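Long-range contacts in EmGH1 (Erythrobacter marinus, PDB 5Z87), which probably hydrolyses beta-glucosidic bonds, as a glycoside hydrolase of family 3: residues 315-320 / 343-348; 554-559 / 587-592; 695-700 / 733-738. One frame throughout, in Å; residues are numbered along the deposited sequence.

Overall arrangement
The three contacts follow one another along the chain and touch nowhere. Interaction 1 belongs to the TIM-barrel-like N-terminal domain, interaction 2 to the family 3 C-terminal domain and interaction 3 to the fibronectin III-like part. All three are partly buried, but interaction 3 has the most exposed residues. Interactions 1 and 3 lie on opposite sides of the chain's centre, with centres about 55 Å apart. Their chemistry differs. Interaction 1 links two carboxylates through a water, and an arginine grips one of them. Interaction 2 brings one glutamate to a helix start. Interaction 3 relies on backbone bonds and an asparagine where two chain segments pass between sheets. No two of them share a strand or helix.

Interaction 1 of 3, residues 315-320 / 343-348; sequences DDVRRI and DIELAN
E345 reaches over to V317, and its OE1 lies 3.8 Å from V317 CB. The glutamate chain is extended, with CG anti to the backbone N (chi1 171°). This carries the carboxylate across to V317. The V317 and E345 side chains cross at a slant, and V317 CG2 comes near the aliphatic CG of E345. Water 1 donates to E345 OE1 at 2.7 Å. The same water donates to D315 OD1, also at 2.7 Å, and accepts from R318 N at 2.9 Å. It thus bridges two nearby carboxylates and probably eases their repulsion. The backbone N atoms of V351 and Y352 also bond to the E345 carboxylate.

At L346 the link is between backbones. D315 N donates to L346 O at 2.8 Å, and the bond is nearly straight (167°). The contact joins the loop after strand 309-311 to the short strand 345-346 in the TIM-barrel-like domain, where I344 also makes backbone bonds to V310 and S312. D313 and W314, just before D315, line the pocket that holds a dithiothreitol molecule here.

A347 presents its methyl to D315, with CB 3.5 Å from D315 OD1. That carboxylate is gripped side-on by R318, whose NE lies 3.0 Å from D315 OD2 while NH2 bonds to OD1. With an alanine at D315, R318 would lose its side-on carboxylate partner and would probably lean more on E330 and N349 O, while water 1 would lose one acceptor.

N348 meets R318 through its carbonyl. N348 O lies 3.5 Å from R318 NH2, at the guanidinium edge and near its plane. NH2 also bonds to N349 O, and NH1 makes a salt bridge with E330.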
ATOM      1  N   ASP A 315      16.334  20.893   4.363  1.00 25.14           N
ATOM      2  CA  ASP A 315      16.325  20.771   5.822  1.00 16.60           C
ATOM      3  C   ASP A 315      16.117  19.339   6.309  1.00 17.28           C
ATOM      4  O   ASP A 315      15.702  19.128   7.442  1.00 17.62           O
ATOM      5  CB  ASP A 315      15.282  21.693   6.465  1.00 26.59           C
ATOM      6  CG  ASP A 315      15.705  22.173   7.847  1.00 25.83           C
ATOM      7  OD1 ASP A 315      16.923  22.231   8.107  1.00 31.34           O
ATOM      8  OD2 ASP A 315      14.833  22.488   8.677  1.00 29.83           O
ATOM      9  N   ASP A 316      16.441  18.331   5.508  1.00 17.46           N
ATOM     10  CA  ASP A 316      16.125  16.973   5.922  1.00 20.38           C
ATOM     11  C   ASP A 316      17.121  16.377   6.912  1.00 23.04           C
ATOM     12  O   ASP A 316      16.806  15.344   7.514  1.00 20.39           O
ATOM     13  CB  ASP A 316      16.019  16.057   4.705  1.00 19.87           C
ATOM     14  CG  ASP A 316      14.601  15.970   4.158  1.00 23.38           C
ATOM     15  OD1 ASP A 316      13.637  16.353   4.864  1.00 21.20           O
ATOM     16  OD2 ASP A 316      14.458  15.516   3.005  1.00 26.59           O
ATOM     17  N   VAL A 317      18.305  16.977   7.098  1.00 21.54           N
ATOM     18  CA  VAL A 317      19.219  16.472   8.122  1.00 19.59           C
ATOM     19  C   VAL A 317      18.662  16.777   9.506  1.00 21.51           C
ATOM     20  O   VAL A 317      18.554  15.886  10.354  1.00 20.83           O
ATOM     21  CB  VAL A 317      20.645  17.040   7.948  1.00 20.47           C
ATOM     22  CG1 VAL A 317      21.577  16.395   8.960  1.00 15.15           C
ATOM     23  CG2 VAL A 317      21.189  16.752   6.556  1.00 16.85           C
ATOM     24  N   ARG A 318      18.273  18.035   9.741  1.00 17.89           N
ATOM     25  CA  ARG A 318      17.593  18.390  10.983  1.00 19.66           C
ATOM     26  C   ARG A 318      16.369  17.509  11.240  1.00 22.79           C
ATOM     27  O   ARG A 318      16.071  17.166  12.386  1.00 23.42           O
ATOM     28  CB  ARG A 318      17.171  19.861  10.945  1.00 17.24           C
ATOM     29  CG  ARG A 318      16.577  20.338  12.262  1.00 25.70           C
ATOM     30  CD  ARG A 318      15.887  21.682  12.123  1.00 24.97           C
ATOM     31  NE  ARG A 318      16.568  22.509  11.137  1.00 33.80           N
ATOM     32  CZ  ARG A 318      17.551  23.355  11.426  1.00 23.29           C
ATOM     33  NH1 ARG A 318      17.964  23.501  12.681  1.00 20.93           N
ATOM     34  NH2 ARG A 318      18.107  24.059  10.460  1.00 25.46           N
ATOM     35  N   ARG A 319      15.645  17.135  10.183  1.00 22.01           N
ATOM     36  CA  ARG A 319      14.398  16.404  10.367  1.00 20.15           C
ATOM     37  C   ARG A 319      14.611  14.952  10.766  1.00 23.27           C
ATOM     38  O   ARG A 319      13.639  14.304  11.165  1.00 21.44           O
ATOM     39  CB  ARG A 319      13.558  16.470   9.099  1.00 23.40           C
ATOM     40  CG  ARG A 319      12.913  17.821   8.872  1.00 19.08           C
ATOM     41  CD  ARG A 319      12.380  17.897   7.479  1.00 18.99           C
ATOM     42  NE  ARG A 319      12.042  19.257   7.104  1.00 17.54           N
ATOM     43  CZ  ARG A 319      11.732  19.605   5.863  1.00 21.37           C
ATOM     44  NH1 ARG A 319      11.721  18.680   4.910  1.00 13.36           N
ATOM     45  NH2 ARG A 319      11.439  20.866   5.570  1.00 23.55           N
ATOM     46  N   ILE A 320      15.840  14.431  10.660  1.00 23.29           N
ATOM     47  CA  ILE A 320      16.169  13.164  11.303  1.00 17.17           C
ATOM     48  C   ILE A 320      15.751  13.205  12.760  1.00 23.59           C
ATOM     49  O   ILE A 320      15.288  12.206  13.327  1.00 20.87           O
ATOM     50  CB  ILE A 320      17.673  12.866  11.182  1.00 19.54           C
ATOM     51  CG1 ILE A 320      18.116  12.761   9.721  1.00 18.88           C
ATOM     52  CG2 ILE A 320      18.041  11.582  11.942  1.00 18.48           C
ATOM     53  CD1 ILE A 320      19.654  12.773   9.614  1.00 19.36           C
ATOM     54  N   ASP A 343      26.916  14.616   2.304  1.00 20.01           N
ATOM     55  CA  ASP A 343      28.103  15.459   2.211  1.00 23.39           C
ATOM     56  C   ASP A 343      27.795  16.942   2.362  1.00 24.80           C
ATOM     57  O   ASP A 343      28.581  17.664   2.980  1.00 26.46           O
ATOM     58  CB  ASP A 343      28.819  15.228   0.874  1.00 19.02           C
ATOM     59  CG  ASP A 343      29.234  13.794   0.681  1.00 23.36           C
ATOM     60  OD1 ASP A 343      29.810  13.221   1.639  1.00 27.49           O
ATOM     61  OD2 ASP A 343      28.986  13.237  -0.415  1.00 19.65           O
ATOM     62  N   ILE A 344      26.683  17.424   1.808  1.00 22.34           N
ATOM     63  CA  ILE A 344      26.361  18.841   1.854  1.00 17.66           C
ATOM     64  C   ILE A 344      24.893  19.003   2.225  1.00 23.05           C
ATOM     65  O   ILE A 344      24.025  18.306   1.690  1.00 22.47           O
ATOM     66  CB  ILE A 344      26.696  19.553   0.524  1.00 18.27           C
ATOM     67  CG1 ILE A 344      26.245  21.012   0.566  1.00 23.95           C
ATOM     68  CG2 ILE A 344      26.096  18.834  -0.651  1.00 17.26           C
ATOM     69  CD1 ILE A 344      26.954  21.892  -0.447  1.00 20.54           C
ATOM     70  N   GLU A 345      24.622  19.913   3.154  1.00 21.73           N
ATOM     71  CA  GLU A 345      23.297  20.104   3.707  1.00 18.83           C
ATOM     72  C   GLU A 345      22.601  21.259   2.994  1.00 24.35           C
ATOM     73  O   GLU A 345      23.068  22.401   3.028  1.00 20.79           O
ATOM     74  CB  GLU A 345      23.368  20.369   5.206  1.00 19.93           C
ATOM     75  CG  GLU A 345      22.046  20.783   5.770  1.00 19.62           C
ATOM     76  CD  GLU A 345      22.156  21.194   7.204  1.00 24.75           C
ATOM     77  OE1 GLU A 345      21.283  20.799   8.004  1.00 17.60           O
ATOM     78  OE2 GLU A 345      23.135  21.895   7.535  1.00 26.78           O
ATOM     79  N   LEU A 346      21.493  20.947   2.340  1.00 26.13           N
ATOM     80  CA  LEU A 346      20.619  21.946   1.743  1.00 20.89           C
ATOM     81  C   LEU A 346      19.678  22.439   2.834  1.00 22.38           C
ATOM     82  O   LEU A 346      18.747  21.736   3.233  1.00 21.69           O
ATOM     83  CB  LEU A 346      19.867  21.336   0.568  1.00 17.12           C
ATOM     84  CG  LEU A 346      18.763  22.194  -0.024  1.00 26.36           C
ATOM     85  CD1 LEU A 346      19.346  23.447  -0.664  1.00 16.13           C
ATOM     86  CD2 LEU A 346      17.987  21.359  -1.043  1.00 16.61           C
ATOM     87  N   ALA A 347      19.939  23.642   3.347  1.00 26.46           N
ATOM     88  CA  ALA A 347      19.161  24.186   4.455  1.00 23.98           C
ATOM     89  C   ALA A 347      19.600  25.605   4.788  1.00 23.97           C
ATOM     90  O   ALA A 347      20.755  25.975   4.557  1.00 21.41           O
ATOM     91  CB  ALA A 347      19.291  23.306   5.707  1.00 22.01           C
ATOM     92  N   ASN A 348      18.684  26.407   5.318  1.00 21.50           N
ATOM     93  CA  ASN A 348      19.030  27.662   5.959  1.00 25.87           C
ATOM     94  C   ASN A 348      19.339  27.389   7.419  1.00 24.92           C
ATOM     95  O   ASN A 348      18.616  26.643   8.084  1.00 22.16           O
ATOM     96  CB  ASN A 348      17.889  28.675   5.871  1.00 21.82           C
ATOM     97  CG  ASN A 348      17.755  29.279   4.511  1.00 26.98           C
ATOM     98  OD1 ASN A 348      18.655  29.175   3.671  1.00 28.48           O
ATOM     99  ND2 ASN A 348      16.621  29.916   4.270  1.00 25.12           N
TER
HETATM  100  O   HOH W   1      18.615  20.178   7.800  1.00 21.87           O

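Interaction 2 of 3, residues 554-559 / 587-592; sequences DLELIG and PLVLAE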
ATOM      1  N   ASP A 554      -8.566  10.368  -4.576  1.00 17.54           N
ATOM      2  CA  ASP A 554      -9.515  10.118  -5.645  1.00 18.25           C
ATOM      3  C   ASP A 554      -8.799  10.438  -6.947  1.00 18.34           C
ATOM      4  O   ASP A 554      -8.035  11.399  -7.006  1.00 20.48           O
ATOM      5  CB  ASP A 554     -10.777  10.975  -5.461  1.00 23.12           C
ATOM      6  CG  ASP A 554     -11.788  10.811  -6.590  1.00 27.32           C
ATOM      7  OD1 ASP A 554     -11.821   9.748  -7.239  1.00 31.02           O
ATOM      8  OD2 ASP A 554     -12.578  11.754  -6.812  1.00 40.82           O
ATOM      9  N   LEU A 555      -9.034   9.634  -7.978  1.00 16.85           N
ATOM     10  CA  LEU A 555      -8.355   9.808  -9.249  1.00 14.82           C
ATOM     11  C   LEU A 555      -9.279  10.265 -10.368  1.00 16.91           C
ATOM     12  O   LEU A 555      -8.816  10.462 -11.501  1.00 22.00           O
ATOM     13  CB  LEU A 555      -7.653   8.500  -9.642  1.00 21.62           C
ATOM     14  CG  LEU A 555      -6.575   8.038  -8.647  1.00 24.94           C
ATOM     15  CD1 LEU A 555      -6.058   6.637  -9.002  1.00 17.94           C
ATOM     16  CD2 LEU A 555      -5.423   9.054  -8.567  1.00 15.58           C
ATOM     17  N   GLU A 556     -10.568  10.424 -10.096  1.00 23.29           N
ATOM     18  CA  GLU A 556     -11.458  11.015 -11.081  1.00 19.65           C
ATOM     19  C   GLU A 556     -11.126  12.488 -11.290  1.00 18.79           C
ATOM     20  O   GLU A 556     -10.464  13.131 -10.467  1.00 21.01           O
ATOM     21  CB  GLU A 556     -12.913  10.907 -10.636  1.00 24.11           C
ATOM     22  CG  GLU A 556     -13.694   9.813 -11.304  1.00 22.94           C
ATOM     23  CD  GLU A 556     -14.048  10.118 -12.735  1.00 22.78           C
ATOM     24  OE1 GLU A 556     -13.606  11.161 -13.285  1.00 21.58           O
ATOM     25  OE2 GLU A 556     -14.793   9.302 -13.311  1.00 24.65           O
ATOM     26  N   LEU A 557     -11.611  13.025 -12.411  1.00 21.76           N
ATOM     27  CA  LEU A 557     -11.642  14.471 -12.604  1.00 22.78           C
ATOM     28  C   LEU A 557     -12.312  15.146 -11.424  1.00 18.19           C
ATOM     29  O   LEU A 557     -13.419  14.769 -11.018  1.00 27.27           O
ATOM     30  CB  LEU A 557     -12.394  14.814 -13.887  1.00 24.72           C
ATOM     31  CG  LEU A 557     -11.814  14.157 -15.121  1.00 24.84           C
ATOM     32  CD1 LEU A 557     -12.589  14.637 -16.334  1.00 23.46           C
ATOM     33  CD2 LEU A 557     -10.333  14.526 -15.215  1.00 22.16           C
ATOM     34  N   ILE A 558     -11.645  16.126 -10.871  1.00 17.48           N
ATOM     35  CA  ILE A 558     -12.134  16.750  -9.648  1.00 22.74           C
ATOM     36  C   ILE A 558     -13.290  17.687  -9.976  1.00 29.41           C
ATOM     37  O   ILE A 558     -13.356  18.281 -11.062  1.00 23.62           O
ATOM     38  CB  ILE A 558     -10.986  17.482  -8.926  1.00 24.28           C
ATOM     39  CG1 ILE A 558     -11.414  17.883  -7.523  1.00 26.17           C
ATOM     40  CG2 ILE A 558     -10.530  18.716  -9.704  1.00 20.61           C
ATOM     41  CD1 ILE A 558     -10.234  18.219  -6.642  1.00 31.49           C
ATOM     42  N   GLY A 559     -14.235  17.775  -9.040  1.00 27.59           N
ATOM     43  CA  GLY A 559     -15.239  18.829  -9.078  1.00 30.58           C
ATOM     44  C   GLY A 559     -16.341  18.571 -10.092  1.00 42.81           C
ATOM     45  O   GLY A 559     -16.905  17.471 -10.170  1.00 30.10           O
ATOM     46  N   PRO A 587     -10.205   8.994 -15.513  1.00 18.91           N
ATOM     47  CA  PRO A 587     -11.435   9.713 -15.884  1.00 22.81           C
ATOM     48  C   PRO A 587     -12.470   8.746 -16.469  1.00 22.76           C
ATOM     49  O   PRO A 587     -12.700   8.658 -17.679  1.00 21.59           O
ATOM     50  CB  PRO A 587     -10.921  10.726 -16.909  1.00 14.87           C
ATOM     51  CG  PRO A 587      -9.797   9.939 -17.627  1.00 16.62           C
ATOM     52  CD  PRO A 587      -9.271   8.901 -16.650  1.00 19.87           C
ATOM     53  N   LEU A 588     -13.107   7.996 -15.563  1.00 18.37           N
ATOM     54  CA  LEU A 588     -14.012   6.920 -15.948  1.00 20.89           C
ATOM     55  C   LEU A 588     -15.211   7.454 -16.712  1.00 24.22           C
ATOM     56  O   LEU A 588     -15.557   6.948 -17.788  1.00 23.89           O
ATOM     57  CB  LEU A 588     -14.505   6.182 -14.704  1.00 26.10           C
ATOM     58  CG  LEU A 588     -13.802   4.949 -14.177  1.00 36.05           C
ATOM     59  CD1 LEU A 588     -14.695   4.334 -13.104  1.00 30.50           C
ATOM     60  CD2 LEU A 588     -13.543   3.970 -15.308  1.00 32.78           C
ATOM     61  N   VAL A 589     -15.876   8.462 -16.145  1.00 21.26           N
ATOM     62  CA  VAL A 589     -17.045   9.051 -16.788  1.00 28.13           C
ATOM     63  C   VAL A 589     -16.695   9.518 -18.192  1.00 27.09           C
ATOM     64  O   VAL A 589     -17.363   9.156 -19.170  1.00 28.08           O
ATOM     65  CB  VAL A 589     -17.606  10.187 -15.915  1.00 26.71           C
ATOM     66  CG1 VAL A 589     -18.675  10.971 -16.659  1.00 25.85           C
ATOM     67  CG2 VAL A 589     -18.171   9.592 -14.622  1.00 18.17           C
ATOM     68  N   LEU A 590     -15.597  10.269 -18.319  1.00 22.57           N
ATOM     69  CA  LEU A 590     -15.161  10.726 -19.633  1.00 18.50           C
ATOM     70  C   LEU A 590     -14.811   9.556 -20.547  1.00 24.27           C
ATOM     71  O   LEU A 590     -15.131   9.572 -21.742  1.00 21.91           O
ATOM     72  CB  LEU A 590     -13.973  11.667 -19.480  1.00 19.81           C
ATOM     73  CG  LEU A 590     -13.590  12.500 -20.701  1.00 29.65           C
ATOM     74  CD1 LEU A 590     -14.680  13.540 -20.987  1.00 21.47           C
ATOM     75  CD2 LEU A 590     -12.215  13.164 -20.479  1.00 18.16           C
ATOM     76  N   ALA A 591     -14.148   8.532 -20.011  1.00 23.10           N
ATOM     77  CA  ALA A 591     -13.785   7.404 -20.864  1.00 25.65           C
ATOM     78  C   ALA A 591     -15.023   6.654 -21.349  1.00 23.00           C
ATOM     79  O   ALA A 591     -15.047   6.156 -22.480  1.00 24.24           O
ATOM     80  CB  ALA A 591     -12.823   6.461 -20.125  1.00 26.74           C
ATOM     81  N   GLU A 592     -16.071   6.597 -20.531  1.00 18.81           N
ATOM     82  CA  GLU A 592     -17.291   5.920 -20.955  1.00 29.42           C
ATOM     83  C   GLU A 592     -18.082   6.748 -21.979  1.00 34.01           C
ATOM     84  O   GLU A 592     -18.670   6.187 -22.911  1.00 28.45           O
ATOM     85  CB  GLU A 592     -18.146   5.601 -19.730  1.00 30.31           C
ATOM     86  CG  GLU A 592     -19.484   4.948 -20.028  1.00 47.26           C
ATOM     87  CD  GLU A 592     -20.287   4.690 -18.766  1.00 63.99           C
ATOM     88  OE1 GLU A 592     -19.723   4.109 -17.811  1.00 79.43           O
ATOM     89  OE2 GLU A 592     -21.474   5.081 -18.721  1.00 69.20           O
TER
HETATM   90  O   HOH W   2     -14.092  11.363 -16.063  1.00 21.48           O
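The backbones come closest where E556, in an irregular loop, passes P587 at the start of helix 588-593, with their CA atoms 5.0 Å apart. E556 carries the polar side of the contact. Its chain bends at chi2 (-74°), which turns the carboxylate toward the first turn of the helix. E556 OE2 accepts from V589 N at 3.1 Å. The bond is almost straight (172°) and uses the syn lone pair, on the side of the other oxygen. L588 N lies at the same 3.1 Å from E556 OE2.

The other oxygen faces both ways. Within its own loop, E556 OE1 accepts from L557 N at 2.9 Å through its anti lone pair. Toward the helix it takes a bond from water 2, which in turn accepts from L590 N at 2.9 Å. N562, from helix 561-569, also donates to OE1. The carboxylate is therefore held by several donors, and its rotation should be well fixed. D554 OD1 accepts from E556 N, an Asx turn within the same loop.

Carbon contacts lie beside this polar group. L588 CB and V589 CG2 both approach OE2. L557 points toward the helix, and its CG rests 4.0 Å from P587 CB, the two side chains crossing at an angle. Farther along, L557 CD1 is 4.4 Å from L590 CD2. L590 continues inward to strands 574-580 and 527-533.

P587 occupies the N-cap position. The glutamate accepts from V589 N directly and reaches L590 N through water 2, both in the first helical turn, where the helix dipole would probably favour its negative charge. Helix 588-593 links the adjacent parallel strands 574-580 and 596-601, a beta-alpha-beta crossover in the family 3 C-terminal domain.

Interaction 3 of 3, residues 695-700 / 733-738; sequences VRNTGD and LEPGEV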
ATOM      1  N   VAL A 695       6.908  -4.954 -37.657  1.00 19.76           N
ATOM      2  CA  VAL A 695       5.736  -4.105 -37.522  1.00 25.03           C
ATOM      3  C   VAL A 695       5.462  -3.454 -38.876  1.00 29.46           C
ATOM      4  O   VAL A 695       6.387  -2.981 -39.547  1.00 26.83           O
ATOM      5  CB  VAL A 695       5.934  -3.058 -36.412  1.00 21.58           C
ATOM      6  CG1 VAL A 695       7.287  -2.415 -36.561  1.00 27.33           C
ATOM      7  CG2 VAL A 695       4.830  -2.018 -36.459  1.00 21.30           C
ATOM      8  N   ARG A 696       4.196  -3.457 -39.289  1.00 27.62           N
ATOM      9  CA  ARG A 696       3.781  -2.997 -40.606  1.00 21.49           C
ATOM     10  C   ARG A 696       2.702  -1.947 -40.428  1.00 26.76           C
ATOM     11  O   ARG A 696       1.781  -2.129 -39.620  1.00 23.02           O
ATOM     12  CB  ARG A 696       3.252  -4.159 -41.468  1.00 23.05           C
ATOM     13  CG  ARG A 696       2.693  -3.733 -42.831  1.00 23.53           C
ATOM     14  CD  ARG A 696       2.028  -4.892 -43.589  1.00 20.55           C
ATOM     15  NE  ARG A 696       2.979  -5.943 -43.963  1.00 25.36           N
ATOM     16  CZ  ARG A 696       3.146  -7.079 -43.289  1.00 26.80           C
ATOM     17  NH1 ARG A 696       2.425  -7.319 -42.194  1.00 26.68           N
ATOM     18  NH2 ARG A 696       4.032  -7.977 -43.702  1.00 23.66           N
ATOM     19  N   ASN A 697       2.829  -0.841 -41.158  1.00 25.51           N
ATOM     20  CA  ASN A 697       1.784   0.179 -41.198  1.00 27.06           C
ATOM     21  C   ASN A 697       0.668  -0.350 -42.091  1.00 27.26           C
ATOM     22  O   ASN A 697       0.795  -0.391 -43.315  1.00 30.89           O
ATOM     23  CB  ASN A 697       2.341   1.500 -41.709  1.00 23.43           C
ATOM     24  CG  ASN A 697       1.330   2.622 -41.667  1.00 26.55           C
ATOM     25  OD1 ASN A 697       0.124   2.399 -41.565  1.00 27.26           O
ATOM     26  ND2 ASN A 697       1.822   3.848 -41.736  1.00 29.20           N
ATOM     27  N   THR A 698      -0.427  -0.770 -41.472  1.00 26.33           N
ATOM     28  CA  THR A 698      -1.548  -1.381 -42.169  1.00 33.57           C
ATOM     29  C   THR A 698      -2.675  -0.389 -42.437  1.00 30.91           C
ATOM     30  O   THR A 698      -3.789  -0.802 -42.764  1.00 25.79           O
ATOM     31  CB  THR A 698      -2.084  -2.555 -41.350  1.00 28.42           C
ATOM     32  OG1 THR A 698      -2.626  -2.038 -40.137  1.00 24.12           O
ATOM     33  CG2 THR A 698      -0.972  -3.535 -41.014  1.00 19.96           C
ATOM     34  N   GLY A 699      -2.423   0.900 -42.268  1.00 29.76           N
ATOM     35  CA  GLY A 699      -3.432   1.907 -42.516  1.00 24.93           C
ATOM     36  C   GLY A 699      -3.016   2.822 -43.643  1.00 30.49           C
ATOM     37  O   GLY A 699      -2.155   2.464 -44.457  1.00 30.67           O
ATOM     38  N   ASP A 700      -3.600   4.014 -43.695  1.00 28.65           N
ATOM     39  CA  ASP A 700      -3.527   4.837 -44.896  1.00 38.43           C
ATOM     40  C   ASP A 700      -2.784   6.156 -44.701  1.00 37.98           C
ATOM     41  O   ASP A 700      -2.859   7.019 -45.575  1.00 30.21           O
ATOM     42  CB  ASP A 700      -4.942   5.101 -45.439  1.00 32.27           C
ATOM     43  CG  ASP A 700      -5.768   6.042 -44.550  1.00 32.81           C
ATOM     44  OD1 ASP A 700      -5.293   6.474 -43.476  1.00 39.10           O
ATOM     45  OD2 ASP A 700      -6.921   6.350 -44.933  1.00 49.74           O
ATOM     46  N   LEU A 733       6.722   4.871 -39.879  1.00 24.69           N
ATOM     47  CA  LEU A 733       6.409   4.003 -41.008  1.00 25.98           C
ATOM     48  C   LEU A 733       5.482   4.713 -41.981  1.00 31.36           C
ATOM     49  O   LEU A 733       4.503   5.347 -41.568  1.00 25.00           O
ATOM     50  CB  LEU A 733       5.742   2.687 -40.547  1.00 24.02           C
ATOM     51  CG  LEU A 733       6.562   1.707 -39.704  1.00 28.99           C
ATOM     52  CD1 LEU A 733       5.710   0.488 -39.250  1.00 23.41           C
ATOM     53  CD2 LEU A 733       7.772   1.261 -40.481  1.00 24.62           C
ATOM     54  N   GLU A 734       5.794   4.585 -43.275  1.00 32.10           N
ATOM     55  CA  GLU A 734       4.897   4.992 -44.347  1.00 32.74           C
ATOM     56  C   GLU A 734       3.793   3.953 -44.523  1.00 27.92           C
ATOM     57  O   GLU A 734       3.951   2.797 -44.130  1.00 27.28           O
ATOM     58  CB  GLU A 734       5.672   5.150 -45.656  1.00 31.55           C
ATOM     59  CG  GLU A 734       6.703   6.278 -45.676  1.00 29.81           C
ATOM     60  CD  GLU A 734       6.087   7.629 -45.367  1.00 42.56           C
ATOM     61  OE1 GLU A 734       4.945   7.874 -45.818  1.00 48.08           O
ATOM     62  OE2 GLU A 734       6.736   8.443 -44.669  1.00 42.27           O
ATOM     63  N   PRO A 735       2.663   4.336 -45.110  1.00 28.47           N
ATOM     64  CA  PRO A 735       1.606   3.351 -45.359  1.00 28.52           C
ATOM     65  C   PRO A 735       2.161   2.153 -46.111  1.00 28.32           C
ATOM     66  O   PRO A 735       2.839   2.297 -47.128  1.00 28.67           O
ATOM     67  CB  PRO A 735       0.585   4.133 -46.192  1.00 29.66           C
ATOM     68  CG  PRO A 735       0.749   5.535 -45.731  1.00 33.08           C
ATOM     69  CD  PRO A 735       2.237   5.702 -45.465  1.00 27.82           C
ATOM     70  N   GLY A 736       1.917   0.963 -45.565  1.00 24.77           N
ATOM     71  CA  GLY A 736       2.413  -0.270 -46.140  1.00 16.59           C
ATOM     72  C   GLY A 736       3.841  -0.625 -45.784  1.00 23.28           C
ATOM     73  O   GLY A 736       4.261  -1.763 -46.036  1.00 25.57           O
ATOM     74  N   GLU A 737       4.603   0.298 -45.207  1.00 23.40           N
ATOM     75  CA  GLU A 737       5.995   0.020 -44.883  1.00 25.45           C
ATOM     76  C   GLU A 737       6.109  -0.995 -43.745  1.00 28.70           C
ATOM     77  O   GLU A 737       5.310  -0.997 -42.805  1.00 29.02           O
ATOM     78  CB  GLU A 737       6.712   1.315 -44.503  1.00 28.46           C
ATOM     79  CG  GLU A 737       8.220   1.165 -44.375  1.00 31.97           C
ATOM     80  CD  GLU A 737       8.918   2.451 -43.941  1.00 33.89           C
ATOM     81  OE1 GLU A 737       8.253   3.511 -43.875  1.00 29.15           O
ATOM     82  OE2 GLU A 737      10.141   2.394 -43.677  1.00 33.53           O
ATOM     83  N   VAL A 738       7.114  -1.863 -43.843  1.00 28.41           N
ATOM     84  CA  VAL A 738       7.452  -2.830 -42.808  1.00 28.14           C
ATOM     85  C   VAL A 738       8.839  -2.503 -42.272  1.00 33.78           C
ATOM     86  O   VAL A 738       9.763  -2.237 -43.047  1.00 35.74           O
ATOM     87  CB  VAL A 738       7.430  -4.274 -43.351  1.00 27.02           C
ATOM     88  CG1 VAL A 738       7.894  -5.247 -42.277  1.00 29.25           C
ATOM     89  CG2 VAL A 738       6.055  -4.650 -43.866  1.00 24.24           C
TER
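N697 joins the two segments through both its backbone and its side chain. N697 N donates to E737 O at 3.0 Å in a nearly straight bond (164°). N697 O accepts from G736 N at 2.9 Å. The side-chain amide adds a third bond, with N697 ND2 donating to L733 O at 3.1 Å. L733 O lies in the amide plane, but the donor stands above the carbonyl plane and so misses the lone pairs. CG of N697 is anti to the backbone N (chi1 -175°), which swings the amide over 733-735. The other end of the amide faces its own chain. N697 OD1 accepts from G699 N at 3.0 Å, an Asx turn, and also bonds to T669 OG1. ND2 has a second acceptor in R701 O.

The opposing loop has its own brace. E734 to E737 form a type II beta turn, with P735 and G736 at its corners. The extended E737 side chain reaches across the turn, and its OE1 accepts from E734 N at 2.7 Å.

These segments belong to a fibronectin III-like beta sandwich. Each passes from one sheet to the other. Segment 695-700 leads from strand 689-697 to strand 703-713. The loop at 733-738 leads from strand 724-733 to strand 738-745. Beyond the turn, R696 and V738 form an antiparallel non-hydrogen-bonded pair. The CA atoms of both pair members make CA-H...O contacts: R696 CA to E737 O, and V738 CA to V695 O.

Packing surrounds the polar centre. The R696 side chain crosses V738 at an angle, and R696 NE comes 3.3 Å from V738 CG2. On the buried side, V695 CG2 lies 3.9 Å from L733 CD1, and both residues also touch F671. At the outer end, P735 lays its ring against the backbone of G699 and D700, with CB 3.6 Å from G699 O.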